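Ribosomal RNA small subunit methyltransferase E (Thermotoga maritima, PDB 1Z85) probably methylates the N3 position of a specific uridine in 16S rRNA of the assembled small ribosomal subunit, using S-adenosyl-L-methionine as methyl donor. Local coordinates at residues B[26-31]-B[45-50]; B[105-110]-B[137-142]; B[34-39]-B[59-64]; B[101-106]-B[114-119]. All coordinates share one frame; numbering follows the deposited sequence.

Contacts 1 and 3 lie in the N-terminal PUA-like domain, contacts 2 and 4 in the SPOUT methyltransferase domain. Contact 1 is wholly buried and joins two strands of one five-stranded sheet; contact 3, its centre about 7 Å away, lays helix 30-38 on strand 55-64 and runs from a buried selenomethionine out to an exposed arginine. Contacts 2 and 4 share Lys105 and Cys106 and set helix 96-108 against helix 128-142 and strand 113-117 respectively. All four are mainly apolar, though contact 2 brings in a backbone N and a sulfur and contact 3 a guanidinium nitrogen. Charge gathers round contact 2, where Arg31 reaches Glu137 and His35 reaches Lys140, tying the two domains together.

Contact 1 (B[26-31]-B[45-50]); sequences VIFDER and DVIEAT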
loop_
_atom_site.group_PDB
_atom_site.type_symbol
_atom_site.label_atom_id
_atom_site.label_comp_id
_atom_site.label_asym_id
_atom_site.label_seq_id
_atom_site.Cartn_x
_atom_site.Cartn_y
_atom_site.Cartn_z
ATOM N N VAL B 26 12.228 31.742 -12.009
ATOM C CA VAL B 26 12.415 30.525 -11.258
ATOM C C VAL B 26 13.692 29.908 -11.810
ATOM O O VAL B 26 13.851 29.809 -13.027
ATOM C CB VAL B 26 11.197 29.578 -11.382
ATOM C CG1 VAL B 26 11.415 28.321 -10.616
ATOM C CG2 VAL B 26 9.921 30.272 -10.874
ATOM N N ILE B 27 14.628 29.578 -10.921
ATOM C CA ILE B 27 15.859 28.897 -11.328
ATOM C C ILE B 27 15.822 27.460 -10.873
ATOM O O ILE B 27 15.297 27.148 -9.817
ATOM C CB ILE B 27 17.180 29.607 -10.835
ATOM C CG1 ILE B 27 17.294 29.601 -9.312
ATOM C CG2 ILE B 27 17.285 31.052 -11.390
ATOM N N PHE B 28 16.407 26.587 -11.679
ATOM C CA PHE B 28 16.312 25.150 -11.487
ATOM C C PHE B 28 17.695 24.520 -11.447
ATOM O O PHE B 28 18.576 24.916 -12.225
ATOM C CB PHE B 28 15.536 24.527 -12.640
ATOM C CG PHE B 28 14.183 25.154 -12.893
ATOM C CD1 PHE B 28 14.069 26.308 -13.646
ATOM C CD2 PHE B 28 13.028 24.544 -12.430
ATOM C CE1 PHE B 28 12.834 26.850 -13.899
ATOM C CE2 PHE B 28 11.774 25.088 -12.679
ATOM C CZ PHE B 28 11.677 26.229 -13.420
ATOM N N ASP B 29 17.873 23.537 -10.562
ATOM C CA ASP B 29 19.148 22.837 -10.418
ATOM C C ASP B 29 19.372 21.758 -11.494
ATOM O O ASP B 29 18.559 21.604 -12.426
ATOM C CB ASP B 29 19.303 22.275 -8.994
ATOM C CG ASP B 29 18.335 21.130 -8.675
ATOM O OD1 ASP B 29 17.529 20.727 -9.538
ATOM O OD2 ASP B 29 18.406 20.618 -7.537
ATOM N N GLU B 30 20.486 21.035 -11.385
ATOM C CA GLU B 30 20.883 20.099 -12.451
ATOM C C GLU B 30 19.880 18.984 -12.614
ATOM O O GLU B 30 19.588 18.556 -13.717
ATOM C CB GLU B 30 22.246 19.485 -12.174
ATOM C CG GLU B 30 22.644 18.434 -13.209
ATOM C CD GLU B 30 24.109 18.087 -13.171
ATOM O OE1 GLU B 30 24.872 18.706 -12.378
ATOM O OE2 GLU B 30 24.494 17.179 -13.945
ATOM N N ARG B 31 19.365 18.520 -11.485
ATOM C CA ARG B 31 18.391 17.457 -11.451
ATOM C C ARG B 31 17.170 17.811 -12.274
ATOM O O ARG B 31 16.728 17.001 -13.073
ATOM C CB ARG B 31 18.021 17.172 -10.001
ATOM C CG ARG B 31 16.773 16.342 -9.819
ATOM C CD ARG B 31 16.665 15.880 -8.385
ATOM N NE ARG B 31 17.701 14.904 -8.146
ATOM C CZ ARG B 31 17.550 13.582 -8.231
ATOM N NH1 ARG B 31 16.368 13.013 -8.504
ATOM N NH2 ARG B 31 18.603 12.815 -7.989
ATOM N N ASP B 45 8.897 27.353 -24.336
ATOM C CA ASP B 45 7.800 26.554 -23.770
ATOM C C ASP B 45 7.283 27.127 -22.439
ATOM O O ASP B 45 8.070 27.518 -21.584
ATOM C CB ASP B 45 8.258 25.104 -23.546
ATOM C CG ASP B 45 8.515 24.350 -24.841
ATOM O OD1 ASP B 45 8.329 24.928 -25.949
ATOM O OD2 ASP B 45 8.895 23.161 -24.745
ATOM N N VAL B 46 5.960 27.170 -22.277
ATOM C CA VAL B 46 5.346 27.560 -21.009
ATOM C C VAL B 46 5.261 26.357 -20.053
ATOM O O VAL B 46 4.799 25.276 -20.418
ATOM C CB VAL B 46 3.942 28.151 -21.214
ATOM C CG1 VAL B 46 3.171 28.227 -19.878
ATOM C CG2 VAL B 46 4.046 29.532 -21.859
ATOM N N ILE B 47 5.687 26.558 -18.818
ATOM C CA ILE B 47 5.769 25.461 -17.834
ATOM C C ILE B 47 5.245 25.901 -16.487
ATOM O O ILE B 47 5.089 27.097 -16.242
ATOM C CB ILE B 47 7.223 24.991 -17.643
ATOM C CG1 ILE B 47 8.092 26.140 -17.104
ATOM C CG2 ILE B 47 7.788 24.416 -18.970
ATOM C CD1 ILE B 47 9.521 25.765 -16.921
ATOM N N GLU B 48 5.003 24.920 -15.615
ATOM C CA GLU B 48 4.566 25.163 -14.274
ATOM C C GLU B 48 5.612 24.623 -13.297
ATOM O O GLU B 48 6.046 23.464 -13.413
ATOM C CB GLU B 48 3.233 24.480 -14.010
ATOM C CG GLU B 48 2.603 24.955 -12.692
ATOM C CD GLU B 48 1.408 24.131 -12.210
ATOM O OE1 GLU B 48 0.959 23.188 -12.902
ATOM O OE2 GLU B 48 0.918 24.449 -11.108
ATOM N N ALA B 49 6.005 25.474 -12.350
ATOM C CA ALA B 49 6.876 25.084 -11.244
ATOM C C ALA B 49 6.225 25.384 -9.915
ATOM O O ALA B 49 5.266 26.152 -9.857
ATOM C CB ALA B 49 8.215 25.800 -11.331
ATOM N N THR B 50 6.729 24.729 -8.870
ATOM C CA THR B 50 6.438 25.102 -7.496
ATOM C C THR B 50 7.724 25.364 -6.754
ATOM O O THR B 50 8.768 24.824 -7.104
ATOM C CB THR B 50 5.652 24.018 -6.743
ATOM O OG1 THR B 50 5.420 24.439 -5.383
ATOM C CG2 THR B 50 6.389 22.703 -6.766
#
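Phe28 lays the outer end of its ring against Ala49, with CE2 3.9 Å from the methyl CB, which sits at the ring edge and near its plane. Phe28 and Ile47 point at each other from opposite directions, Ile47 CD1 lying oblique to the ring and 4.1 Å from Phe28 CZ. In Ile47, chi1 of 61° turns CG1 toward the ring and the straight chi2 carries CD1 out to it. Beside the ring, Val26 adds its CG1, 4.1 Å from Ala49 CB, so that the small alanine receives a branch of valine and a ring edge together. Alanine suits the place because its one methyl takes both neighbours. Every group here is apolar and buried, which suits a domain interior. The axes of strands 26-28 and 46-50 pass 9.0 Å apart at 83°, and the two meet through side chains alone. Each pairs instead with another strand of the five-stranded sheet of the PUA-like domain: Val26 and Phe28 bond to strand 69-78 through Ala71 and Ala69, Ile47 bonds to Cys59 of strand 55-64, and helix 30-38 starts directly after Asp29.

Contact 2 (B[105-110]-B[137-142]); sequences KCVELG and EAAKQC
Val107 pushes its branch against the backbone of the facing helix, CG1 standing only 3.5 Å from Ala139 N, an approach made possible by the two alanines there. CG1 is anti to the backbone N (chi1 179°), which sends it toward Ala139, whose CB lies 4.0 Å off, while CG2 turns to Ala138 CB at 3.9 Å. Methyl side chains let the helices come close, with 6.2 Å between the CA atoms of Val107 and Ala139. In the SPOUT domain of this alpha/beta knot protein, the pair joins the C-terminal ends of helices 96-108 and 128-142. The first ends in a Schellman motif whose C-prime residue, Gly110, has the positive phi that glycine tolerates well. One turn further along the second helix, Cys142 SG rests 3.9 Å from Glu108 CG, a soft sulfur against the aliphatic part of an acid. The carboxylate beyond is held elsewhere: OE1 forms a salt bridge with Lys105 NZ at 2.9 Å, its hydrogen bond weak, and OE2 is bonded by Thr218 OG1 and Arg215 N of the second subunit. On the far side of helix 128-142, Lys140 NZ meets Glu137 OE1 at 3.0 Å, on the syn side and 30° out of the carboxylate plane.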
loop_
_atom_site.group_PDB
_atom_site.type_symbol
_atom_site.label_atom_id
_atom_site.label_comp_id
_atom_site.label_asym_id
_atom_site.label_seq_id
_atom_site.Cartn_x
_atom_site.Cartn_y
_atom_site.Cartn_z
ATOM N N LYS B 105 5.318 7.850 1.071
ATOM C CA LYS B 105 3.957 7.727 1.639
ATOM C C LYS B 105 3.575 8.866 2.489
ATOM O O LYS B 105 2.429 9.293 2.465
ATOM C CB LYS B 105 3.837 6.428 2.427
ATOM C CG LYS B 105 3.425 5.210 1.563
ATOM C CD LYS B 105 4.083 5.228 0.192
ATOM C CE LYS B 105 3.181 4.769 -0.891
ATOM N NZ LYS B 105 3.732 5.099 -2.267
ATOM N N CYS B 106 4.508 9.389 3.263
ATOM C CA CYS B 106 4.243 10.627 4.008
ATOM C C CYS B 106 3.871 11.827 3.129
ATOM O O CYS B 106 2.984 12.609 3.467
ATOM C CB CYS B 106 5.462 11.017 4.832
ATOM S SG CYS B 106 5.696 10.059 6.328
ATOM N N VAL B 107 4.558 12.008 2.009
ATOM C CA VAL B 107 4.154 13.053 1.033
ATOM C C VAL B 107 2.770 12.774 0.539
ATOM O O VAL B 107 1.898 13.632 0.531
ATOM C CB VAL B 107 5.108 13.094 -0.210
ATOM C CG1 VAL B 107 4.685 14.132 -1.215
ATOM C CG2 VAL B 107 6.548 13.327 0.212
ATOM N N GLU B 108 2.574 11.550 0.101
ATOM C CA GLU B 108 1.337 11.134 -0.479
ATOM C C GLU B 108 0.106 11.304 0.387
ATOM O O GLU B 108 -0.946 11.662 -0.103
ATOM C CB GLU B 108 1.437 9.649 -0.845
ATOM C CG GLU B 108 0.743 9.347 -2.061
ATOM C CD GLU B 108 0.662 7.868 -2.359
ATOM O OE1 GLU B 108 1.624 7.133 -2.066
ATOM O OE2 GLU B 108 -0.387 7.483 -2.910
ATOM N N LEU B 109 0.250 10.987 1.659
ATOM C CA LEU B 109 -0.834 10.941 2.632
ATOM C C LEU B 109 -1.014 12.221 3.427
ATOM O O LEU B 109 -1.660 12.223 4.495
ATOM C CB LEU B 109 -0.610 9.773 3.626
ATOM C CG LEU B 109 -0.612 8.388 2.940
ATOM C CD1 LEU B 109 -0.187 7.282 3.870
ATOM C CD2 LEU B 109 -1.987 8.100 2.363
ATOM N N GLY B 110 -0.447 13.304 2.945
ATOM C CA GLY B 110 -0.688 14.593 3.565
ATOM C C GLY B 110 -0.018 14.871 4.902
ATOM O O GLY B 110 -0.400 15.799 5.618
ATOM N N GLU B 137 10.670 14.658 -5.331
ATOM C CA GLU B 137 10.241 13.899 -6.505
ATOM C C GLU B 137 8.832 13.386 -6.282
ATOM O O GLU B 137 8.023 13.455 -7.174
ATOM C CB GLU B 137 11.218 12.749 -6.843
ATOM C CG GLU B 137 12.642 13.231 -7.330
ATOM C CD GLU B 137 12.646 14.050 -8.655
ATOM O OE1 GLU B 137 11.581 14.291 -9.261
ATOM O OE2 GLU B 137 13.725 14.466 -9.104
ATOM N N ALA B 138 8.536 12.918 -5.076
ATOM C CA ALA B 138 7.160 12.488 -4.723
ATOM C C ALA B 138 6.128 13.607 -4.818
ATOM O O ALA B 138 5.049 13.440 -5.402
ATOM C CB ALA B 138 7.130 11.885 -3.319
ATOM N N ALA B 139 6.433 14.746 -4.235
ATOM C CA ALA B 139 5.556 15.905 -4.315
ATOM C C ALA B 139 5.307 16.330 -5.757
ATOM O O ALA B 139 4.187 16.662 -6.107
ATOM C CB ALA B 139 6.179 17.050 -3.503
ATOM N N LYS B 140 6.334 16.329 -6.611
ATOM C CA LYS B 140 6.128 16.743 -8.017
ATOM C C LYS B 140 5.139 15.786 -8.663
ATOM O O LYS B 140 4.276 16.210 -9.411
ATOM C CB LYS B 140 7.431 16.777 -8.835
ATOM C CG LYS B 140 8.325 17.981 -8.572
ATOM C CD LYS B 140 9.812 17.680 -8.906
ATOM C CE LYS B 140 9.995 17.068 -10.311
ATOM N NZ LYS B 140 11.434 16.911 -10.685
ATOM N N GLN B 141 5.240 14.501 -8.324
ATOM C CA GLN B 141 4.283 13.521 -8.817
ATOM C C GLN B 141 2.848 13.685 -8.246
ATOM O O GLN B 141 1.849 13.550 -8.992
ATOM C CB GLN B 141 4.835 12.110 -8.616
ATOM C CG GLN B 141 4.426 11.111 -9.702
ATOM N N CYS B 142 2.719 14.014 -6.964
ATOM C CA CYS B 142 1.392 14.131 -6.321
ATOM C C CYS B 142 0.781 15.508 -6.453
ATOM O O CYS B 142 -0.333 15.730 -5.966
ATOM C CB CYS B 142 1.470 13.767 -4.830
ATOM S SG CYS B 142 1.654 12.052 -4.665
#

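Contact 3 (B[34-39]-B[59-64]); sequences HHMRVV and CILKSL
Met36, a selenomethionine in this crystal, and Leu64 cross obliquely, the leucine branches touching Met36 at CB and again at SE. Leu64 divides its branches between two neighbours on helix 30-38: CD2 meets Met36 CB at 3.9 Å, and CD1 lies 4.1 Å from Met36 SE and 3.8 Å from Arg37 NH1. With CG anti to the backbone N (chi1 -177°), Leu64 holds this fork out from the strand toward the helix. The Met36 chain stays extended beyond CG, which carries SE inward until it reaches Leu61 CD1 at 4.2 Å, again at a slant. The long, flexible chain of methionine, here with selenium, suits this place, because it can touch both leucines at its heavy atom. Arg37 bends at chi3 (-55°) and brings NH1 beside Leu64 CD1, which lies oblique to the guanidinium. Its NH1 and NH2 form weak hydrogen bonds to the carbonyl oxygens of Lys65 and Lys66, and the residue is exposed. With an alanine in place of Leu64, both branches would be gone, and a gap would probably open beside Met36 CB while the Arg37 guanidinium lost its apolar support. Just before Leu64, Lys62 and Ser63 both face Ala70, a classic beta bulge. The whole is a helix packed across the five-stranded sheet of the PUA-like domain, the axes of helix 34-38 and strand 59-64 at 106°.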
loop_
_atom_site.group_PDB
_atom_site.type_symbol
_atom_site.label_atom_id
_atom_site.label_comp_id
_atom_site.label_asym_id
_atom_site.label_seq_id
_atom_site.Cartn_x
_atom_site.Cartn_y
_atom_site.Cartn_z
ATOM N N HIS B 34 17.762 18.010 -16.190
ATOM C CA HIS B 34 17.765 16.685 -16.806
ATOM C C HIS B 34 16.349 16.183 -17.050
ATOM O O HIS B 34 16.089 15.548 -18.057
ATOM C CB HIS B 34 18.521 15.664 -15.945
ATOM C CG HIS B 34 18.539 14.279 -16.529
ATOM N ND1 HIS B 34 17.798 13.237 -16.005
ATOM C CD2 HIS B 34 19.183 13.775 -17.609
ATOM C CE1 HIS B 34 18.000 12.149 -16.725
ATOM N NE2 HIS B 34 18.837 12.447 -17.702
ATOM N N HIS B 35 15.440 16.482 -16.126
ATOM C CA HIS B 35 14.047 16.012 -16.189
ATOM C C HIS B 35 13.341 16.741 -17.307
ATOM O O HIS B 35 12.486 16.175 -17.963
ATOM C CB HIS B 35 13.371 16.162 -14.789
ATOM C CG HIS B 35 11.866 16.052 -14.769
ATOM N ND1 HIS B 35 11.098 16.682 -13.806
ATOM C CD2 HIS B 35 10.992 15.388 -15.567
ATOM C CE1 HIS B 35 9.819 16.422 -14.019
ATOM N NE2 HIS B 35 9.727 15.641 -15.083
HETATM N N MSE B 36 13.741 17.980 -17.557
HETATM C CA MSE B 36 13.168 18.775 -18.654
HETATM C C MSE B 36 13.655 18.288 -20.023
HETATM O O MSE B 36 12.872 18.203 -20.953
HETATM C CB MSE B 36 13.510 20.252 -18.485
HETATM C CG MSE B 36 12.854 20.912 -17.270
HETATM SE SE MSE B 36 13.375 22.822 -17.003
HETATM C CE MSE B 36 12.038 23.340 -15.536
ATOM N N ARG B 37 14.943 17.972 -20.124
ATOM C CA ARG B 37 15.520 17.360 -21.334
ATOM C C ARG B 37 14.930 15.994 -21.675
ATOM O O ARG B 37 14.883 15.609 -22.845
ATOM C CB ARG B 37 17.038 17.213 -21.208
ATOM C CG ARG B 37 17.811 18.358 -21.818
ATOM C CD ARG B 37 19.315 18.062 -21.845
ATOM N NE ARG B 37 19.841 17.715 -20.519
ATOM C CZ ARG B 37 19.917 18.549 -19.478
ATOM N NH1 ARG B 37 19.478 19.815 -19.562
ATOM N NH2 ARG B 37 20.430 18.106 -18.330
ATOM N N VAL B 38 14.505 15.266 -20.652
ATOM C CA VAL B 38 13.803 13.996 -20.823
ATOM C C VAL B 38 12.416 14.227 -21.455
ATOM O O VAL B 38 12.085 13.615 -22.471
ATOM C CB VAL B 38 13.752 13.225 -19.474
ATOM C CG1 VAL B 38 12.384 12.586 -19.198
ATOM C CG2 VAL B 38 14.884 12.200 -19.424
ATOM N N VAL B 39 11.632 15.137 -20.883
ATOM C CA VAL B 39 10.369 15.591 -21.495
ATOM C C VAL B 39 10.632 16.393 -22.802
ATOM O O VAL B 39 9.697 16.731 -23.551
ATOM C CB VAL B 39 9.527 16.402 -20.449
ATOM C CG1 VAL B 39 8.320 17.094 -21.085
ATOM C CG2 VAL B 39 9.060 15.480 -19.333
ATOM N N CYS B 59 5.419 29.865 -16.021
ATOM C CA CYS B 59 6.650 30.481 -16.513
ATOM C C CYS B 59 6.919 30.172 -17.993
ATOM O O CYS B 59 6.405 29.196 -18.552
ATOM C CB CYS B 59 7.868 30.011 -15.693
ATOM S SG CYS B 59 7.661 29.947 -13.900
ATOM N N ILE B 60 7.720 31.030 -18.614
ATOM C CA ILE B 60 8.258 30.781 -19.944
ATOM C C ILE B 60 9.743 30.422 -19.810
ATOM O O ILE B 60 10.535 31.200 -19.281
ATOM C CB ILE B 60 8.087 31.999 -20.870
ATOM C CG1 ILE B 60 6.640 32.515 -20.800
ATOM C CG2 ILE B 60 8.510 31.621 -22.302
ATOM C CD1 ILE B 60 6.238 33.483 -21.920
ATOM N N LEU B 61 10.105 29.236 -20.287
ATOM C CA LEU B 61 11.488 28.750 -20.218
ATOM C C LEU B 61 12.382 29.647 -21.069
ATOM O O LEU B 61 12.032 29.947 -22.218
ATOM C CB LEU B 61 11.563 27.283 -20.691
ATOM C CG LEU B 61 12.859 26.473 -20.515
ATOM C CD1 LEU B 61 13.329 26.471 -19.062
ATOM C CD2 LEU B 61 12.690 25.022 -20.999
ATOM N N LYS B 62 13.499 30.108 -20.496
ATOM C CA LYS B 62 14.471 30.941 -21.234
ATOM C C LYS B 62 15.716 30.121 -21.552
ATOM O O LYS B 62 16.094 29.993 -22.714
ATOM C CB LYS B 62 14.900 32.185 -20.436
ATOM C CG LYS B 62 13.775 33.103 -19.942
ATOM C CD LYS B 62 14.310 34.204 -18.986
ATOM C CE LYS B 62 15.189 33.635 -17.840
ATOM N NZ LYS B 62 15.254 34.496 -16.613
ATOM N N SER B 63 16.345 29.588 -20.501
ATOM C CA SER B 63 17.575 28.811 -20.607
ATOM C C SER B 63 17.304 27.387 -20.162
ATOM O O SER B 63 16.635 27.159 -19.163
ATOM C CB SER B 63 18.690 29.406 -19.722
ATOM O OG SER B 63 19.344 28.402 -18.924
ATOM N N LEU B 64 17.827 26.437 -20.921
ATOM C CA LEU B 64 17.960 25.065 -20.474
ATOM C C LEU B 64 19.357 24.623 -20.888
ATOM O O LEU B 64 19.664 24.534 -22.099
ATOM C CB LEU B 64 16.893 24.180 -21.111
ATOM C CG LEU B 64 16.871 22.719 -20.667
ATOM C CD1 LEU B 64 16.917 22.619 -19.153
ATOM C CD2 LEU B 64 15.648 21.999 -21.215
#

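Contact 4 (B[101-106]-B[114-119]); sequences FLIEKC and IFFHKF
Ile114 reaches helix 96-108 first, its CD1 set 3.7 Å from Cys106 CB and 4.2 Å from Ile103 CG2. CG1 is anti to the carbonyl carbon (chi1 -51°) and the chain continues straight, which brings the terminal methyl against both residues, one helical turn apart. Ile103 and Ile114 cross at about a right angle. Cysteine suits its position because a short side chain lets the isoleucine methyl come close to CB. Two residues on, Phe116 turns the end of its ring to the same helix: CZ lies 3.8 Å from both CG1 and CD1 of Ile103. CG1 sits at the ring edge in its plane, whereas CD1 comes in obliquely, and the side chains again cross at about a right angle. One face of the Phe116 ring carries CG2 of Ile114, 3.7 Å above the plane and toward the rim. Replacing Ile103 by an alanine would remove CG1, CG2 and CD1, and is likely to leave the Phe116 ring edge without its partner and a gap beside Ile114 CD1. The axes of helix 101-106 and strand 114-117 run nearly antiparallel, at 164°, within the beta-alpha-beta unit 87-92, 96-108, 113-117; Val134 and Val135 of helix 128-142 also touch Ile103. Since carbon atoms alone make these contacts and all four residues are buried, the joint depends on shape and exclusion of water rather than on directed polar bonds.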
loop_
_atom_site.group_PDB
_atom_site.type_symbol
_atom_site.label_atom_id
_atom_site.label_comp_id
_atom_site.label_asym_id
_atom_site.label_seq_id
_atom_site.Cartn_x
_atom_site.Cartn_y
_atom_site.Cartn_z
ATOM N N PHE B 101 10.407 4.473 0.952
ATOM C CA PHE B 101 8.969 4.130 0.944
ATOM C C PHE B 101 8.159 4.928 1.951
ATOM O O PHE B 101 7.138 5.519 1.606
ATOM C CB PHE B 101 8.754 2.612 1.179
ATOM C CG PHE B 101 7.315 2.232 1.326
ATOM C CD1 PHE B 101 6.510 2.077 0.209
ATOM C CD2 PHE B 101 6.748 2.094 2.576
ATOM C CE1 PHE B 101 5.136 1.778 0.356
ATOM C CE2 PHE B 101 5.418 1.823 2.734
ATOM C CZ PHE B 101 4.591 1.668 1.638
ATOM N N LEU B 102 8.643 4.999 3.190
ATOM C CA LEU B 102 7.908 5.694 4.219
ATOM C C LEU B 102 7.832 7.188 3.959
ATOM O O LEU B 102 6.776 7.793 4.119
ATOM C CB LEU B 102 8.496 5.453 5.596
ATOM C CG LEU B 102 8.372 4.035 6.163
ATOM C CD1 LEU B 102 9.211 3.924 7.453
ATOM C CD2 LEU B 102 6.912 3.721 6.437
ATOM N N ILE B 103 8.960 7.794 3.596
ATOM C CA ILE B 103 8.969 9.170 3.158
ATOM C C ILE B 103 8.013 9.459 1.986
ATOM O O ILE B 103 7.333 10.477 1.976
ATOM C CB ILE B 103 10.358 9.558 2.654
ATOM C CG1 ILE B 103 11.407 9.441 3.770
ATOM C CG2 ILE B 103 10.359 10.980 2.129
ATOM C CD1 ILE B 103 12.840 9.464 3.220
ATOM N N GLU B 104 7.986 8.586 0.994
ATOM C CA GLU B 104 7.109 8.787 -0.185
ATOM C C GLU B 104 5.651 8.783 0.201
ATOM O O GLU B 104 4.832 9.594 -0.273
ATOM C CB GLU B 104 7.400 7.726 -1.251
ATOM C CG GLU B 104 8.620 8.086 -2.154
ATOM C CD GLU B 104 9.110 6.987 -3.156
ATOM O OE1 GLU B 104 8.503 5.886 -3.297
ATOM O OE2 GLU B 104 10.174 7.258 -3.773
ATOM N N LYS B 105 5.318 7.850 1.071
ATOM C CA LYS B 105 3.957 7.727 1.639
ATOM C C LYS B 105 3.575 8.866 2.489
ATOM O O LYS B 105 2.429 9.293 2.465
ATOM C CB LYS B 105 3.837 6.428 2.427
ATOM C CG LYS B 105 3.425 5.210 1.563
ATOM C CD LYS B 105 4.083 5.228 0.192
ATOM C CE LYS B 105 3.181 4.769 -0.891
ATOM N NZ LYS B 105 3.732 5.099 -2.267
ATOM N N CYS B 106 4.508 9.389 3.263
ATOM C CA CYS B 106 4.243 10.627 4.008
ATOM C C CYS B 106 3.871 11.827 3.129
ATOM O O CYS B 106 2.984 12.609 3.467
ATOM C CB CYS B 106 5.462 11.017 4.832
ATOM S SG CYS B 106 5.696 10.059 6.328
ATOM N N ILE B 114 8.058 15.320 8.742
ATOM C CA ILE B 114 8.756 14.045 8.912
ATOM C C ILE B 114 9.949 14.255 9.890
ATOM O O ILE B 114 10.713 15.228 9.779
ATOM C CB ILE B 114 9.267 13.559 7.571
ATOM C CG1 ILE B 114 8.118 13.581 6.556
ATOM C CG2 ILE B 114 9.914 12.175 7.704
ATOM C CD1 ILE B 114 8.517 13.162 5.172
ATOM N N PHE B 115 10.071 13.337 10.846
ATOM C CA PHE B 115 11.150 13.330 11.839
ATOM C C PHE B 115 11.888 12.012 11.712
ATOM O O PHE B 115 11.301 10.928 11.839
ATOM C CB PHE B 115 10.630 13.506 13.263
ATOM C CG PHE B 115 10.032 14.851 13.523
ATOM C CD1 PHE B 115 10.814 15.895 13.965
ATOM C CD2 PHE B 115 8.665 15.084 13.310
ATOM C CE1 PHE B 115 10.253 17.143 14.206
ATOM C CE2 PHE B 115 8.105 16.324 13.501
ATOM C CZ PHE B 115 8.880 17.365 13.973
ATOM N N PHE B 116 13.187 12.106 11.470
ATOM C CA PHE B 116 14.032 10.921 11.326
ATOM C C PHE B 116 14.710 10.545 12.625
ATOM O O PHE B 116 15.560 11.279 13.129
ATOM C CB PHE B 116 15.058 11.169 10.211
ATOM C CG PHE B 116 14.437 11.256 8.873
ATOM C CD1 PHE B 116 13.796 10.162 8.349
ATOM C CD2 PHE B 116 14.468 12.417 8.148
ATOM C CE1 PHE B 116 13.226 10.238 7.120
ATOM C CE2 PHE B 116 13.883 12.489 6.895
ATOM C CZ PHE B 116 13.286 11.433 6.394
ATOM N N HIS B 117 14.379 9.361 13.130
ATOM C CA HIS B 117 14.980 8.850 14.344
ATOM C C HIS B 117 15.708 7.494 14.140
ATOM O O HIS B 117 15.241 6.590 13.485
ATOM C CB HIS B 117 13.885 8.761 15.447
ATOM C CG HIS B 117 14.417 8.440 16.817
ATOM N ND1 HIS B 117 14.228 7.207 17.413
ATOM C CD2 HIS B 117 15.135 9.178 17.697
ATOM C CE1 HIS B 117 14.832 7.195 18.594
ATOM N NE2 HIS B 117 15.347 8.394 18.814
ATOM N N LYS B 118 16.887 7.392 14.694
ATOM C CA LYS B 118 17.620 6.157 14.705
ATOM C C LYS B 118 17.297 5.395 16.025
ATOM O O LYS B 118 17.778 5.728 17.134
ATOM C CB LYS B 118 19.111 6.481 14.575
ATOM C CG LYS B 118 20.090 5.308 14.263
ATOM C CD LYS B 118 21.491 5.727 14.864
ATOM C CE LYS B 118 22.695 4.901 14.386
ATOM N NZ LYS B 118 23.990 5.717 14.291
ATOM N N PHE B 119 16.481 4.354 15.899
ATOM C CA PHE B 119 16.081 3.553 17.077
ATOM C C PHE B 119 17.273 2.745 17.519
ATOM O O PHE B 119 18.240 2.600 16.748
ATOM C CB PHE B 119 14.871 2.680 16.755
ATOM C CG PHE B 119 13.589 3.476 16.566
ATOM C CD1 PHE B 119 13.301 4.100 15.345
ATOM C CD2 PHE B 119 12.689 3.617 17.594
ATOM C CE1 PHE B 119 12.158 4.843 15.165
ATOM C CE2 PHE B 119 11.527 4.355 17.414
ATOM C CZ PHE B 119 11.261 4.970 16.194
#